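Local coordinates for DUF2442 domain-containing protein (PDB 3K8R) that is of unknown function, a DUF2442-family protein built from two three-stranded antiparallel sheets and found as a two-chain assembly, at residues 49-54 against 77-82. Residues are numbered along the deposited sequence; the frame is centred on the assembly and turned at random.
Sequences FAFPPR and YGLHWE
Phe51 and Leu79 meet between the two antiparallel sheets, near the centre of the folded chain, approaching from opposite directions. Phe51 sits at the end of strand 48-51 and Leu79 on strand 78-81, each reaching from its own sheet into the layer between the two. The far corner of the phenyl ring meets a single methyl: CE1 of Phe51 lies 3.5 Å from CD1 of Leu79, and CZ of Phe51 is 3.6 Å from that same CD1. The methyl arrives obliquely to the ring. Leu79 holds CG anti to its carbonyl carbon (chi1 -61°), and its second torsion is extended, carrying CD1 outward to the aromatic corner. On Phe51 the ring takes the confined site between backbone N and carbonyl carbon (chi1 66°). Trp81, two residues beyond Leu79 and on the same side of the strand, adds a looser touch: its CH2 stands 4.4 Å from CZ of Phe51. This is an edge-to-edge approach, each atom lying near the plane of the other ring, without stacking. The indole's polar end is occupied elsewhere, NE1 donating to the backbone O of Leu67. Val39 and Val41 of the neighbouring strand 38-43 and Leu93 of helix 90-94 also touch the Phe51 side chain. Strand 48-51 is an edge strand within its chain, but Ala50 pairs antiparallel with a strand of the second subunit, so the sheet bearing Phe51 continues across the dimer interface. No hydrogen bond joins 49-54 to 77-82. With all three touching residues buried and their contacts wholly apolar, the contact between the sheets here probably rests on burial of apolar surface, with no directional polar bond across it.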
loop_
_atom_site.group_PDB
_atom_site.type_symbol
_atom_site.label_atom_id
_atom_site.label_comp_id
_atom_site.label_asym_id
_atom_site.label_seq_id
_atom_site.Cartn_x
_atom_site.Cartn_y
_atom_site.Cartn_z
ATOM N N PHE A 49 -3.766 -1.637 0.279
ATOM C CA PHE A 49 -3.081 -0.343 0.266
ATOM C C PHE A 49 -4.021 0.734 0.792
ATOM O O PHE A 49 -5.170 0.807 0.375
ATOM C CB PHE A 49 -2.610 -0.000 -1.149
ATOM C CG PHE A 49 -1.977 1.364 -1.278
ATOM C CD1 PHE A 49 -0.705 1.606 -0.770
ATOM C CD2 PHE A 49 -2.633 2.386 -1.938
ATOM C CE1 PHE A 49 -0.113 2.848 -0.894
ATOM C CE2 PHE A 49 -2.048 3.629 -2.069
ATOM C CZ PHE A 49 -0.780 3.859 -1.540
ATOM N N ALA A 50 -3.537 1.549 1.725
ATOM C CA ALA A 50 -4.341 2.636 2.288
ATOM C C ALA A 50 -3.583 3.936 2.118
ATOM O O ALA A 50 -2.386 3.985 2.410
ATOM C CB ALA A 50 -4.636 2.389 3.765
ATOM N N PHE A 51 -4.264 4.975 1.635
ATOM C CA PHE A 51 -3.656 6.304 1.496
ATOM C C PHE A 51 -4.632 7.360 1.982
ATOM O O PHE A 51 -5.846 7.201 1.814
ATOM C CB PHE A 51 -3.279 6.590 0.055
ATOM C CG PHE A 51 -4.458 6.712 -0.876
ATOM C CD1 PHE A 51 -5.058 5.583 -1.416
ATOM C CD2 PHE A 51 -4.954 7.961 -1.234
ATOM C CE1 PHE A 51 -6.153 5.692 -2.290
ATOM C CE2 PHE A 51 -6.049 8.084 -2.109
ATOM C CZ PHE A 51 -6.647 6.946 -2.638
ATOM N N PRO A 52 -4.122 8.415 2.635
ATOM C CA PRO A 52 -4.995 9.515 3.036
ATOM C C PRO A 52 -5.273 10.360 1.804
ATOM O O PRO A 52 -4.366 11.029 1.318
ATOM C CB PRO A 52 -4.154 10.288 4.045
ATOM C CG PRO A 52 -2.763 9.934 3.726
ATOM C CD PRO A 52 -2.791 8.527 3.248
ATOM N N PRO A 53 -6.520 10.341 1.308
ATOM C CA PRO A 53 -6.883 11.012 0.061
ATOM C C PRO A 53 -6.706 12.537 0.023
ATOM O O PRO A 53 -6.525 13.086 -1.068
ATOM C CB PRO A 53 -8.355 10.640 -0.113
ATOM C CG PRO A 53 -8.851 10.501 1.273
ATOM C CD PRO A 53 -7.713 9.940 2.075
ATOM N N ARG A 54 -6.746 13.222 1.168
ATOM C CA ARG A 54 -6.563 14.689 1.165
ATOM C C ARG A 54 -5.136 15.125 0.851
ATOM O O ARG A 54 -4.884 16.315 0.735
ATOM C CB ARG A 54 -7.070 15.338 2.455
ATOM C CG ARG A 54 -8.574 15.216 2.588
ATOM C CD ARG A 54 -9.143 15.965 3.767
ATOM N NE ARG A 54 -10.603 15.856 3.774
ATOM C CZ ARG A 54 -11.308 14.938 4.428
ATOM N NH1 ARG A 54 -10.708 14.024 5.172
ATOM N NH2 ARG A 54 -12.632 14.938 4.342
ATOM N N TYR A 77 -6.453 0.098 -12.489
ATOM C CA TYR A 77 -5.292 0.877 -12.056
ATOM C C TYR A 77 -5.632 2.328 -11.708
ATOM O O TYR A 77 -4.742 3.110 -11.357
ATOM C CB TYR A 77 -4.219 0.871 -13.143
ATOM C CG TYR A 77 -3.842 -0.513 -13.635
ATOM C CD1 TYR A 77 -2.972 -1.332 -12.905
ATOM C CD2 TYR A 77 -4.346 -1.003 -14.845
ATOM C CE1 TYR A 77 -2.624 -2.606 -13.362
ATOM C CE2 TYR A 77 -4.004 -2.273 -15.310
ATOM C CZ TYR A 77 -3.144 -3.065 -14.568
ATOM O OH TYR A 77 -2.824 -4.319 -15.038
ATOM N N GLY A 78 -6.911 2.686 -11.791
ATOM C CA GLY A 78 -7.348 4.045 -11.502
ATOM C C GLY A 78 -8.531 4.169 -10.552
ATOM O O GLY A 78 -9.517 3.420 -10.643
ATOM N N LEU A 79 -8.412 5.131 -9.638
ATOM C CA LEU A 79 -9.462 5.469 -8.696
ATOM C C LEU A 79 -10.132 6.729 -9.244
ATOM O O LEU A 79 -9.452 7.701 -9.600
ATOM C CB LEU A 79 -8.878 5.690 -7.306
ATOM C CG LEU A 79 -8.182 4.446 -6.738
ATOM C CD1 LEU A 79 -7.526 4.743 -5.394
ATOM C CD2 LEU A 79 -9.186 3.295 -6.638
ATOM N N HIS A 80 -11.463 6.703 -9.314
ATOM C CA HIS A 80 -12.244 7.768 -9.930
ATOM C C HIS A 80 -13.308 8.325 -8.992
ATOM O O HIS A 80 -13.908 7.589 -8.206
ATOM C CB HIS A 80 -12.896 7.191 -11.209
ATOM C CG HIS A 80 -13.848 8.120 -11.920
ATOM N ND1 HIS A 80 -13.427 9.146 -12.743
ATOM C CD2 HIS A 80 -15.203 8.128 -11.978
ATOM C CE1 HIS A 80 -14.478 9.771 -13.243
ATOM N NE2 HIS A 80 -15.569 9.173 -12.795
ATOM N N TRP A 81 -13.498 9.644 -9.070
ATOM C CA TRP A 81 -14.570 10.368 -8.375
ATOM C C TRP A 81 -15.313 11.146 -9.467
ATOM O O TRP A 81 -14.786 12.110 -10.020
ATOM C CB TRP A 81 -14.030 11.312 -7.301
ATOM C CG TRP A 81 -13.512 10.624 -6.050
ATOM C CD1 TRP A 81 -14.162 10.492 -4.847
ATOM C CD2 TRP A 81 -12.242 9.993 -5.887
ATOM N NE1 TRP A 81 -13.369 9.825 -3.951
ATOM C CE2 TRP A 81 -12.184 9.505 -4.564
ATOM C CE3 TRP A 81 -11.146 9.789 -6.731
ATOM C CZ2 TRP A 81 -11.070 8.828 -4.071
ATOM C CZ3 TRP A 81 -10.038 9.121 -6.238
ATOM C CH2 TRP A 81 -10.006 8.650 -4.923
ATOM N N GLU A 82 -16.527 10.694 -9.777
ATOM C CA GLU A 82 -17.342 11.240 -10.859
ATOM C C GLU A 82 -17.654 12.726 -10.696
ATOM O O GLU A 82 -17.135 13.552 -11.449
ATOM C CB GLU A 82 -18.648 10.439 -10.961
ATOM C CG GLU A 82 -19.476 10.716 -12.211
ATOM C CD GLU A 82 -18.873 10.068 -13.430
ATOM O OE1 GLU A 82 -18.583 8.849 -13.355
ATOM O OE2 GLU A 82 -18.697 10.766 -14.453
#